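Local coordinates for flavin reductase domain protein (Arthrobacter sp., PDB 2QCK) that probably binds FMN and reduces flavin at the expense of a nicotinamide cofactor, as in other proteins with a flavin reductase-like domain, at residues L78-Q83 against G147-L151; A22-I27 against F38-V43; N56-S60 against S127-N131; T71-V75 against P105-P109; P51-M57 against A132-V138. One frame throughout, in Å; residues are numbered along the deposited sequence. Where two conformers were deposited one is given.

Contact 1 of 5, residues L78-Q83 against G147-L151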
# COMPACT_ATOMS: atom_id res chain seq x y z
N LEU A 78 11.81 1.29 6.11
CA LEU A 78 13.15 0.92 5.68
C LEU A 78 13.72 1.99 4.77
O LEU A 78 13.00 2.61 3.98
CB LEU A 78 13.09 -0.43 4.93
CG LEU A 78 12.63 -1.63 5.75
CD1 LEU A 78 12.94 -2.94 5.04
CD2 LEU A 78 13.26 -1.65 7.14
N GLY A 79 15.02 2.23 4.89
CA GLY A 79 15.73 2.99 3.88
C GLY A 79 16.62 2.11 3.02
O GLY A 79 16.69 0.91 3.19
N LEU A 80 17.36 2.74 2.12
CA LEU A 80 18.25 2.02 1.24
C LEU A 80 19.31 1.23 1.97
O LEU A 80 19.70 0.17 1.51
CB LEU A 80 18.94 2.99 0.29
CG LEU A 80 18.05 3.83 -0.58
CD1 LEU A 80 18.87 4.38 -1.73
CD2 LEU A 80 16.88 3.04 -1.11
N ASP A 81 19.77 1.72 3.12
CA ASP A 81 20.76 0.98 3.89
C ASP A 81 20.14 -0.25 4.56
O ASP A 81 20.84 -1.05 5.15
CB ASP A 81 21.40 1.87 4.96
CG ASP A 81 22.36 2.89 4.36
N ASN A 82 18.83 -0.41 4.46
CA ASN A 82 18.17 -1.57 5.07
C ASN A 82 17.81 -2.65 4.02
O ASN A 82 17.00 -3.52 4.32
CB ASN A 82 16.89 -1.15 5.79
CG ASN A 82 17.09 -0.12 6.87
OD1 ASN A 82 16.37 0.86 6.93
ND2 ASN A 82 18.03 -0.36 7.75
N GLN A 83 18.42 -2.64 2.83
CA GLN A 83 18.02 -3.60 1.82
C GLN A 83 18.33 -5.03 2.27
O GLN A 83 17.54 -5.92 2.02
CB GLN A 83 18.63 -3.31 0.47
CG GLN A 83 18.12 -4.24 -0.60
CD GLN A 83 18.76 -5.62 -0.51
OE1 GLN A 83 19.88 -5.77 -0.03
NE2 GLN A 83 18.04 -6.62 -0.97
N GLY A 147 16.77 9.17 5.67
CA GLY A 147 17.50 8.57 4.56
C GLY A 147 16.56 8.53 3.37
O GLY A 147 15.57 9.24 3.34
N THR A 148 16.85 7.69 2.40
CA THR A 148 16.00 7.52 1.23
C THR A 148 15.18 6.24 1.41
O THR A 148 15.73 5.18 1.73
CB THR A 148 16.92 7.45 -0.02
OG1 THR A 148 17.60 8.71 -0.14
CG2 THR A 148 16.17 7.12 -1.30
N PRO A 149 13.86 6.32 1.23
CA PRO A 149 13.03 5.12 1.37
C PRO A 149 13.38 3.99 0.42
O PRO A 149 13.82 4.23 -0.69
CB PRO A 149 11.62 5.61 1.05
CG PRO A 149 11.66 7.08 1.20
CD PRO A 149 13.06 7.53 0.95
N LEU A 150 13.19 2.77 0.89
CA LEU A 150 13.34 1.58 0.05
C LEU A 150 12.01 1.25 -0.63
O LEU A 150 10.93 1.23 0.01
CB LEU A 150 13.80 0.39 0.91
CG LEU A 150 14.24 -0.93 0.27
CD1 LEU A 150 15.44 -0.70 -0.63
CD2 LEU A 150 14.54 -1.95 1.37
N LEU A 151 12.11 0.99 -1.93
CA LEU A 151 10.98 0.60 -2.75
C LEU A 151 11.20 -0.78 -3.30
O LEU A 151 12.33 -1.29 -3.33
CB LEU A 151 10.84 1.56 -3.91
CG LEU A 151 11.13 3.03 -3.61
CD1 LEU A 151 11.29 3.77 -4.94
CD2 LEU A 151 10.04 3.59 -2.79

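Contact 2 of 5, residues A22-I27 against F38-V43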
# COMPACT_ATOMS: atom_id res chain seq x y z
N ALA A 22 5.96 -0.15 -4.73
CA ALA A 22 5.54 -0.12 -3.34
C ALA A 22 6.72 0.20 -2.42
O ALA A 22 7.84 -0.11 -2.77
CB ALA A 22 4.93 -1.47 -2.98
N GLY A 23 6.45 0.81 -1.28
CA GLY A 23 7.46 0.95 -0.26
C GLY A 23 7.61 -0.32 0.52
O GLY A 23 6.71 -1.12 0.54
N VAL A 24 8.73 -0.47 1.23
CA VAL A 24 9.05 -1.73 1.91
C VAL A 24 9.10 -1.44 3.41
O VAL A 24 9.80 -0.52 3.82
CB VAL A 24 10.38 -2.34 1.37
CG1 VAL A 24 10.68 -3.72 2.02
CG2 VAL A 24 10.32 -2.46 -0.16
N ALA A 25 8.31 -2.20 4.19
CA ALA A 25 8.34 -2.18 5.65
C ALA A 25 8.58 -3.61 6.16
O ALA A 25 8.52 -4.53 5.39
CB ALA A 25 7.00 -1.61 6.20
N ILE A 26 8.89 -3.77 7.45
CA ILE A 26 8.92 -5.08 8.10
C ILE A 26 8.03 -5.10 9.34
O ILE A 26 8.06 -4.14 10.17
CB ILE A 26 10.35 -5.58 8.50
CG1 ILE A 26 11.24 -5.72 7.25
CG2 ILE A 26 10.18 -6.89 9.23
CD1 ILE A 26 12.75 -5.70 7.50
N ILE A 27 7.23 -6.16 9.45
CA ILE A 27 6.29 -6.35 10.58
C ILE A 27 6.93 -7.36 11.49
O ILE A 27 7.45 -8.34 11.00
CB ILE A 27 4.93 -6.89 10.11
CG1 ILE A 27 4.25 -5.86 9.22
CG2 ILE A 27 3.99 -7.28 11.32
CD1 ILE A 27 3.60 -4.74 9.98
N PHE A 38 8.22 -10.25 9.10
CA PHE A 38 8.22 -10.48 7.68
C PHE A 38 8.21 -9.15 6.91
O PHE A 38 7.68 -8.16 7.39
CB PHE A 38 7.02 -11.38 7.32
CG PHE A 38 5.71 -10.85 7.82
CD1 PHE A 38 5.28 -11.10 9.14
CD2 PHE A 38 4.92 -10.06 7.01
CE1 PHE A 38 4.08 -10.59 9.63
CE2 PHE A 38 3.73 -9.54 7.49
CZ PHE A 38 3.31 -9.84 8.81
N THR A 39 8.85 -9.14 5.76
CA THR A 39 8.89 -7.99 4.88
C THR A 39 7.51 -7.88 4.28
O THR A 39 6.91 -8.88 3.97
CB THR A 39 10.00 -8.19 3.79
OG1 THR A 39 11.25 -8.22 4.46
CG2 THR A 39 10.07 -7.08 2.69
N ALA A 40 7.05 -6.65 4.04
CA ALA A 40 5.72 -6.37 3.57
C ALA A 40 5.74 -5.16 2.64
O ALA A 40 6.44 -4.19 2.87
CB ALA A 40 4.80 -6.09 4.74
N THR A 41 5.01 -5.26 1.55
CA THR A 41 4.82 -4.12 0.65
C THR A 41 3.41 -3.52 0.70
O THR A 41 3.10 -2.62 -0.08
CB THR A 41 5.13 -4.54 -0.79
OG1 THR A 41 4.50 -5.79 -1.07
CG2 THR A 41 6.65 -4.72 -0.99
N SER A 42 2.56 -3.95 1.62
CA SER A 42 1.16 -3.46 1.63
C SER A 42 0.80 -2.52 2.77
O SER A 42 -0.37 -2.14 2.94
CB SER A 42 0.20 -4.64 1.63
OG SER A 42 0.43 -5.52 2.73
N VAL A 43 1.78 -2.11 3.54
CA VAL A 43 1.52 -1.33 4.72
C VAL A 43 1.03 0.01 4.17
O VAL A 43 1.66 0.53 3.26
CB VAL A 43 2.78 -1.15 5.58
CG1 VAL A 43 2.57 -0.08 6.61
CG2 VAL A 43 3.19 -2.50 6.27
O HOH W 1 4.77 -1.88 2.91

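Contact 3 of 5, residues N56-S60 against S127-N131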
# COMPACT_ATOMS: atom_id res chain seq x y z
N ASN A 56 -1.86 -6.41 4.31
CA ASN A 56 -2.40 -7.69 3.91
C ASN A 56 -1.34 -8.78 4.06
O ASN A 56 -0.13 -8.53 3.90
CB ASN A 56 -2.91 -7.64 2.47
CG ASN A 56 -3.97 -6.55 2.24
OD1 ASN A 56 -4.70 -6.18 3.16
ND2 ASN A 56 -4.04 -6.02 1.02
N MSE A 57 -1.79 -10.00 4.37
CA MSE A 57 -0.88 -11.12 4.37
C MSE A 57 -1.59 -12.41 4.08
O MSE A 57 -2.81 -12.47 4.17
CB MSE A 57 -0.21 -11.22 5.73
CG MSE A 57 -1.13 -11.63 6.84
SE MSE A 57 -0.17 -11.67 8.54
CE MSE A 57 1.17 -13.05 8.28
N ALA A 58 -0.78 -13.43 3.80
CA ALA A 58 -1.24 -14.73 3.41
C ALA A 58 -1.42 -15.52 4.71
O ALA A 58 -0.54 -15.50 5.59
CB ALA A 58 -0.17 -15.42 2.54
N ARG A 59 -2.50 -16.29 4.78
CA ARG A 59 -2.74 -17.16 5.95
C ARG A 59 -1.80 -18.32 5.96
O ARG A 59 -1.66 -19.00 6.99
CB ARG A 59 -4.19 -17.63 6.03
CG ARG A 59 -5.16 -16.50 6.31
CD ARG A 59 -6.62 -17.00 6.48
NE ARG A 59 -6.69 -18.05 7.50
CZ ARG A 59 -6.95 -19.33 7.26
NH1 ARG A 59 -7.22 -19.75 6.02
NH2 ARG A 59 -6.96 -20.20 8.27
N SER A 60 -1.06 -18.51 4.87
CA SER A 60 -0.00 -19.53 4.82
C SER A 60 1.36 -18.96 5.16
O SER A 60 2.30 -19.68 5.18
CB SER A 60 0.07 -20.14 3.42
OG SER A 60 0.25 -19.11 2.46
N SER A 127 -10.50 -12.02 7.47
CA SER A 127 -9.88 -13.17 6.86
C SER A 127 -10.71 -13.75 5.77
O SER A 127 -11.89 -14.07 5.95
CB SER A 127 -9.54 -14.24 7.89
OG SER A 127 -8.60 -13.71 8.80
N PHE A 128 -10.08 -13.89 4.61
CA PHE A 128 -10.67 -14.60 3.51
C PHE A 128 -10.10 -16.02 3.50
O PHE A 128 -9.59 -16.52 4.54
CB PHE A 128 -10.46 -13.79 2.20
CG PHE A 128 -11.13 -12.43 2.22
CD1 PHE A 128 -10.51 -11.35 2.83
CD2 PHE A 128 -12.41 -12.27 1.72
CE1 PHE A 128 -11.15 -10.12 2.92
CE2 PHE A 128 -13.05 -11.03 1.79
CZ PHE A 128 -12.42 -9.97 2.41
N GLU A 129 -10.16 -16.69 2.37
CA GLU A 129 -9.73 -18.09 2.32
C GLU A 129 -8.24 -18.22 2.58
O GLU A 129 -7.81 -19.06 3.33
CB GLU A 129 -10.02 -18.69 0.95
CG GLU A 129 -11.45 -18.50 0.46
CD GLU A 129 -11.68 -17.18 -0.26
OE1 GLU A 129 -10.91 -16.26 0.01
OE2 GLU A 129 -12.61 -17.07 -1.07
N ASN A 130 -7.43 -17.41 1.91
CA ASN A 130 -6.00 -17.59 2.04
C ASN A 130 -5.27 -16.35 2.43
O ASN A 130 -4.03 -16.37 2.54
CB ASN A 130 -5.45 -18.06 0.72
CG ASN A 130 -6.03 -19.39 0.29
OD1 ASN A 130 -5.80 -20.39 0.96
ND2 ASN A 130 -6.78 -19.41 -0.81
N ASN A 131 -5.98 -15.23 2.57
CA ASN A 131 -5.33 -14.00 2.95
C ASN A 131 -6.19 -13.22 3.89
O ASN A 131 -7.39 -13.47 3.99
CB ASN A 131 -5.06 -13.14 1.71
CG ASN A 131 -4.26 -13.91 0.63
OD1 ASN A 131 -3.04 -13.79 0.55
ND2 ASN A 131 -4.94 -14.73 -0.11
O HOH W 2 -2.31 -18.32 1.74

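Contact 4 of 5, residues T71-V75 against P105-P109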
# COMPACT_ATOMS: atom_id res chain seq x y z
N THR A 71 -1.61 -9.70 19.94
CA THR A 71 -2.15 -8.35 19.80
C THR A 71 -1.14 -7.26 19.42
O THR A 71 -1.41 -6.46 18.54
CB THR A 71 -2.92 -7.91 21.04
OG1 THR A 71 -4.11 -8.69 21.14
CG2 THR A 71 -3.30 -6.43 20.93
N HIS A 72 0.02 -7.20 20.05
CA HIS A 72 0.99 -6.13 19.74
C HIS A 72 1.92 -6.57 18.64
O HIS A 72 2.39 -7.71 18.64
CB HIS A 72 1.74 -5.69 20.97
CG HIS A 72 0.83 -5.07 21.98
ND1 HIS A 72 0.22 -5.80 22.97
CD2 HIS A 72 0.31 -3.82 22.05
CE1 HIS A 72 -0.59 -5.01 23.65
NE2 HIS A 72 -0.56 -3.81 23.11
N ILE A 73 2.13 -5.66 17.70
CA ILE A 73 3.06 -5.83 16.60
C ILE A 73 3.87 -4.55 16.36
O ILE A 73 3.53 -3.46 16.82
CB ILE A 73 2.36 -6.27 15.29
CG1 ILE A 73 1.56 -5.14 14.63
CG2 ILE A 73 1.41 -7.43 15.54
CD1 ILE A 73 1.08 -5.56 13.21
N GLY A 74 4.99 -4.70 15.66
CA GLY A 74 5.78 -3.56 15.23
C GLY A 74 5.78 -3.43 13.72
O GLY A 74 5.74 -4.42 13.02
N VAL A 75 5.80 -2.21 13.22
CA VAL A 75 6.12 -1.98 11.82
C VAL A 75 7.36 -1.10 11.66
O VAL A 75 7.52 -0.10 12.39
CB VAL A 75 4.87 -1.41 11.00
CG1 VAL A 75 4.49 -0.05 11.45
CG2 VAL A 75 5.16 -1.44 9.50
N PRO A 105 9.00 -2.16 23.73
CA PRO A 105 7.68 -2.03 24.36
C PRO A 105 6.77 -3.19 24.02
O PRO A 105 6.77 -3.64 22.88
CB PRO A 105 7.13 -0.75 23.72
CG PRO A 105 8.34 0.07 23.50
CD PRO A 105 9.43 -0.90 23.10
N TYR A 106 6.02 -3.65 25.02
CA TYR A 106 5.13 -4.79 24.91
C TYR A 106 5.84 -6.05 24.42
O TYR A 106 5.18 -6.97 23.90
CB TYR A 106 3.95 -4.45 24.02
CG TYR A 106 3.29 -3.13 24.34
CD1 TYR A 106 2.24 -3.05 25.24
CD2 TYR A 106 3.70 -1.97 23.73
CE1 TYR A 106 1.63 -1.84 25.53
CE2 TYR A 106 3.09 -0.76 23.99
CZ TYR A 106 2.05 -0.70 24.90
OH TYR A 106 1.46 0.52 25.18
N GLU A 107 7.16 -6.10 24.57
CA GLU A 107 7.96 -7.25 24.13
C GLU A 107 7.90 -7.44 22.61
O GLU A 107 8.12 -8.53 22.10
CB GLU A 107 7.48 -8.53 24.80
CG GLU A 107 7.44 -8.45 26.31
CD GLU A 107 8.73 -8.90 26.92
OE1 GLU A 107 8.95 -10.13 26.97
OE2 GLU A 107 9.53 -8.03 27.34
N VAL A 108 7.57 -6.38 21.88
CA VAL A 108 7.59 -6.40 20.43
C VAL A 108 9.07 -6.42 19.99
O VAL A 108 9.91 -5.70 20.57
CB VAL A 108 6.86 -5.18 19.84
CG1 VAL A 108 6.99 -5.14 18.28
CG2 VAL A 108 5.38 -5.19 20.25
N PRO A 109 9.40 -7.25 18.98
CA PRO A 109 10.77 -7.20 18.46
C PRO A 109 10.98 -5.96 17.61
O PRO A 109 10.27 -5.72 16.61
CB PRO A 109 10.87 -8.47 17.61
CG PRO A 109 9.67 -9.29 17.94
CD PRO A 109 8.63 -8.29 18.28

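Contact 5 of 5, residues P51-M57 against A132-V138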
# COMPACT_ATOMS: atom_id res chain seq x y z
N PRO A 51 -4.50 7.00 15.22
CA PRO A 51 -3.61 6.55 14.20
C PRO A 51 -3.75 5.08 13.95
O PRO A 51 -3.63 4.29 14.88
CB PRO A 51 -2.23 6.88 14.77
CG PRO A 51 -2.41 6.97 16.23
CD PRO A 51 -3.80 7.41 16.46
N ARG A 52 -3.99 4.73 12.69
CA ARG A 52 -4.07 3.33 12.28
C ARG A 52 -3.41 3.08 10.94
O ARG A 52 -3.36 3.95 10.10
CB ARG A 52 -5.52 2.86 12.14
CG ARG A 52 -6.50 3.23 13.24
CD ARG A 52 -7.79 2.47 13.01
NE ARG A 52 -8.99 3.29 13.18
CZ ARG A 52 -9.60 3.50 14.34
NH1 ARG A 52 -9.12 2.99 15.46
NH2 ARG A 52 -10.69 4.24 14.38
N PHE A 53 -2.96 1.85 10.73
CA PHE A 53 -2.46 1.42 9.45
C PHE A 53 -3.02 0.04 9.17
O PHE A 53 -3.51 -0.61 10.07
CB PHE A 53 -0.91 1.41 9.33
CG PHE A 53 -0.20 0.42 10.24
CD1 PHE A 53 0.21 0.80 11.50
CD2 PHE A 53 0.19 -0.83 9.78
CE1 PHE A 53 0.89 -0.07 12.32
CE2 PHE A 53 0.85 -1.71 10.61
CZ PHE A 53 1.21 -1.32 11.86
N THR A 54 -2.93 -0.36 7.91
CA THR A 54 -3.38 -1.66 7.45
C THR A 54 -2.27 -2.35 6.67
O THR A 54 -1.42 -1.68 6.11
CB THR A 54 -4.58 -1.48 6.51
OG1 THR A 54 -4.23 -0.55 5.49
CG2 THR A 54 -5.77 -0.95 7.25
N PHE A 55 -2.28 -3.69 6.66
CA PHE A 55 -1.53 -4.45 5.68
C PHE A 55 -2.28 -5.75 5.37
O PHE A 55 -3.24 -6.13 6.08
CB PHE A 55 -0.10 -4.73 6.20
CG PHE A 55 -0.05 -5.57 7.44
CD1 PHE A 55 -0.24 -5.00 8.68
CD2 PHE A 55 0.16 -6.96 7.37
CE1 PHE A 55 -0.17 -5.78 9.83
CE2 PHE A 55 0.19 -7.72 8.52
CZ PHE A 55 0.01 -7.13 9.74
N ASN A 56 -1.86 -6.41 4.31
CA ASN A 56 -2.40 -7.69 3.91
C ASN A 56 -1.34 -8.78 4.06
O ASN A 56 -0.13 -8.53 3.90
CB ASN A 56 -2.91 -7.64 2.47
CG ASN A 56 -3.97 -6.55 2.24
OD1 ASN A 56 -4.70 -6.18 3.16
ND2 ASN A 56 -4.04 -6.02 1.02
N MSE A 57 -1.79 -10.00 4.37
CA MSE A 57 -0.88 -11.12 4.37
C MSE A 57 -1.59 -12.41 4.08
O MSE A 57 -2.81 -12.47 4.17
CB MSE A 57 -0.21 -11.22 5.73
CG MSE A 57 -1.13 -11.63 6.84
SE MSE A 57 -0.17 -11.67 8.54
CE MSE A 57 1.17 -13.05 8.28
N ALA A 132 -5.58 -12.28 4.59
CA ALA A 132 -6.29 -11.41 5.53
C ALA A 132 -5.87 -9.96 5.41
O ALA A 132 -4.71 -9.65 5.09
CB ALA A 132 -6.01 -11.91 7.02
N VAL A 133 -6.81 -9.05 5.67
CA VAL A 133 -6.50 -7.66 5.95
C VAL A 133 -6.31 -7.50 7.47
O VAL A 133 -7.15 -7.95 8.26
CB VAL A 133 -7.65 -6.73 5.48
CG1 VAL A 133 -7.38 -5.26 5.83
CG2 VAL A 133 -7.95 -6.99 3.93
N VAL A 134 -5.20 -6.89 7.88
CA VAL A 134 -4.93 -6.67 9.29
C VAL A 134 -5.00 -5.16 9.52
O VAL A 134 -4.29 -4.42 8.83
CB VAL A 134 -3.58 -7.20 9.72
CG1 VAL A 134 -3.49 -7.15 11.20
CG2 VAL A 134 -3.32 -8.65 9.18
N VAL A 135 -5.82 -4.75 10.51
CA VAL A 135 -6.00 -3.35 10.94
C VAL A 135 -5.35 -3.14 12.30
O VAL A 135 -5.62 -3.88 13.23
CB VAL A 135 -7.50 -2.98 11.09
CG1 VAL A 135 -7.67 -1.48 11.55
CG2 VAL A 135 -8.24 -3.28 9.81
N VAL A 136 -4.49 -2.13 12.42
CA VAL A 136 -3.65 -1.96 13.62
C VAL A 136 -3.83 -0.53 14.10
O VAL A 136 -3.78 0.38 13.28
CB VAL A 136 -2.23 -2.15 13.22
CG1 VAL A 136 -1.34 -2.12 14.41
CG2 VAL A 136 -2.09 -3.50 12.43
N GLU A 137 -4.02 -0.35 15.39
CA GLU A 137 -4.02 0.98 15.99
C GLU A 137 -2.66 1.23 16.67
O GLU A 137 -2.22 0.44 17.51
CB GLU A 137 -5.13 1.10 17.05
CG GLU A 137 -5.21 2.54 17.64
CD GLU A 137 -6.36 2.78 18.61
OE1 GLU A 137 -7.46 2.24 18.40
OE2 GLU A 137 -6.18 3.58 19.55
N VAL A 138 -2.06 2.38 16.36
CA VAL A 138 -0.69 2.67 16.73
C VAL A 138 -0.71 3.22 18.15
O VAL A 138 -1.51 4.07 18.46
CB VAL A 138 -0.06 3.68 15.75
CG1 VAL A 138 1.29 4.18 16.22
CG2 VAL A 138 0.07 3.06 14.40

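Contact 1 of 5, residues L78-Q83 against G147-L151
A single backbone bridge between two loops of the flavin reductase-like domain joins G79 to P149, their CA atoms 4.3 Å apart. Two hydrogen bonds flank it: L150 N gives a fairly straight bond to L78 O (3.1 Å, 163°), lying well above the carbonyl plane, while L80 N meets T148 O at 3.0 Å almost in line with that C=O but with a more bent N-H. The turn that presents these groups is closed from within, since the N82 side chain offers OD1 to G79 N (2.8 Å) and N82 N bonds to G79 O. On the apolar side L150 does most of the work. Its CG stands anti to the backbone N (chi1 -171°), which carries the two methyls over the turn; CD2 reaches Q83 CA at 3.9 Å and CD1 meets L80 CD2. L80 in turn lies across T148, its CG 3.8 Å from T148 CB, and CD2 comes to 3.3 Å from P149 O, a buried carbonyl oxygen with no polar partner in the model. L163 of the second subunit packs on L80 and L150. Helix 83-88 covers L78 and L150 through A86, and strand 22-31 backs L78 through V24 and I26.

Contact 2 of 5, residues A22-I27 against F38-V43
Strands 22-31 and 34-40 form a beta hairpin, and in it A25-I27 runs antiparallel to F38-A40, close to the centre of the folded chain. A25 with A40 and I27 with F38 are hydrogen-bonded pairs; A25 N to A40 O is nearly straight at 3.0 Å. Between them I26 and T39 make a non-hydrogen-bonded pair.

The bumps differ on the two faces. On the face of A25, I27, F38 and A40, the I27 side chain lies alongside the F38 ring, pointing the same way. I27 CB sits over the ring face, 3.9 Å from the centroid, in a CH-pi contact, and CG2 touches CZ. F38 places CG between its backbone N and carbonyl carbon (chi1 53°), which swings the ring back over its neighbour. A leucine in place of F38 would probably strip I27 CB and CG2 of the flat surface they rest on. Farther along, the small A25 makes a shallow dip into which V43 CG2 fits, 3.9 Å from A25 CB. On the side of T39, V24 CG1 presses on T39 CG2 at 3.5 Å, a tight fit, while T39 OG1 bonds to A86 O.

Past A40 the regular pairing ends, though A22 CB still fits against T41 CB at 3.8 Å. A water links the two segments here: it donates to G23 O and A40 O and accepts from V43 N at 3.1 Å.

Contact 3 of 5, residues N56-S60 against S127-N131
N130 O is gripped twice, by R59 N at 2.7 Å and by a water at 2.7 Å that also bonds to S60 OG. The R59 N-H is nearly straight (168°) but approaches from above the carbonyl plane. One residue back, E129 O takes a second bond from the same arginine: R59 NH1 lies 2.8 Å away, with the oxygen at the edge of the guanidinium and in its plane, although the N-H is bent to 138°. A turn at chi3 (54°) folds the arginine round the 127-131 loop, where its CD passes 3.6 Å from F128 O. Backbone and side chain of R59 thus hold two successive carbonyls of the turn, which is itself closed by F128 N bonding to N131 O. A58 and N131 form the adjoining antiparallel, non-hydrogen-bonded pair; N131 CA meets M57 O in a CA-H...O contact and its OD1 lies 3.5 Å from A58 CA. A phosphate ion, probably from the crystallisation liquor, lies about 4 Å from the R59 side chain and interacts with it at most weakly. E129 OE1 forms a salt bridge with R52 of the second subunit.

The contact sits at the surface end of the sheet, where strand 51-58 runs out beside the hairpin turn linking strands 116-127 and 131-143, and W64 of helix 64-69 packs on M57, R59 and S127.

Contact 4 of 5, residues T71-V75 against P105-P109
The nearest CA atoms, those of I73 and V108, are 6.0 Å apart, and no backbone hydrogen bond joins the two segments; the loop P105-P109 reaches the strand with the side chains of Y106 and V108. Within the loop a tight turn is closed by V108 N bonding to P105 O, and Y106 and E107 both take positive phi, as in a type I' turn. This turn directs Y106 CB toward the strand, where its ring makes an offset stack with the imidazole of H72: the planes are 10° apart and the centroids 4.3 Å. The overlap is partial. Y106 CD1 lies over the imidazole 3.6 Å from H72 NE2, displaced toward the rim, and Y106 CB covers the same face nearer H72 CG in a CH-pi contact. T71 CG2 lies over the opposite face of the imidazole. An alanine at H72 is likely to leave the exposed Y106 ring without its stacking partner and free to turn.

The contact lies where strand 72-77 of the main antiparallel sheet is flanked by the loop between strands 101-103 and 109-111, which pair in a small sheet of their own. Here V108 is the wedge. With CG1 anti to the backbone N (chi1 175°), one methyl lies close over G74, which has no side chain, 3.3 Å from G74 N, and CG2 rests 3.7 Å from H72 CB. T28 of strand 22-31 touches V108 and also gives its OG1 to P109 O, while Y106 reaches V139 of strand 131-143.

Contact 5 of 5, residues P51-M57 against A132-V138
Seven backbone hydrogen bonds join P51-M57 to A132-V138 as neighbouring antiparallel strands of the main sheet. F53 with V136, F55 with V134 and M57 with A132 each exchange two, with V134 N to F55 O the straightest of these (2.8 Å, 174°); P51 O accepts V138 N. In the non-hydrogen-bonded pairs between them, CA-H...O contacts such as T54 CA to V134 O (3.2 Å) add a second approach to the same carbonyls. On the outer sides, the backbones of R52 and T54 bond to L46 and A44 of strand 44-48, those of V133 and V135 to strand 116-127.

The polar side chains share one face. In one of its two modelled positions R52 makes a long, less certain salt bridge, NH1 to E137 OE1 at 3.5 Å. T54 OG1 accepts from N56 ND2 of the second subunit and makes a weak bond with A44 O; N56 ND2 of this chain makes the reciprocal bond and another to S45 O of the second subunit.

On the opposite face V136 CB lies over the F53 ring, 3.9 Å from its centroid, and V134 CB over F55. V138 CG2 meets the F53 edge.

The phenylalanine face is thus core, while T54 and N56 on the other bond to the second subunit.

How the contacts relate
Contact 5 and contact 3 share N56 and M57, so the long strand pair runs on into the turn held by R59. Contact 2 meets both through S42 OG, 2.9 Å from N56 N, and through F38 CZ, 3.9 Å from M57 CE; F38 CZ also lies 3.8 Å from F55 CE2 of contact 5. Contact 4 adds a further wall to this core: I73 CD1 lies 3.6 Å from F55 CE1, and V75 CG2 3.7 Å from I27 CD1. Contact 1 stands apart at the far end, with its centre about 27 Å from that of contact 3, but L150 O reaches V24 N of contact 2 at 3.0 Å. All except contact 4 touch the second subunit. The phosphate beside contact 3 marks no established site.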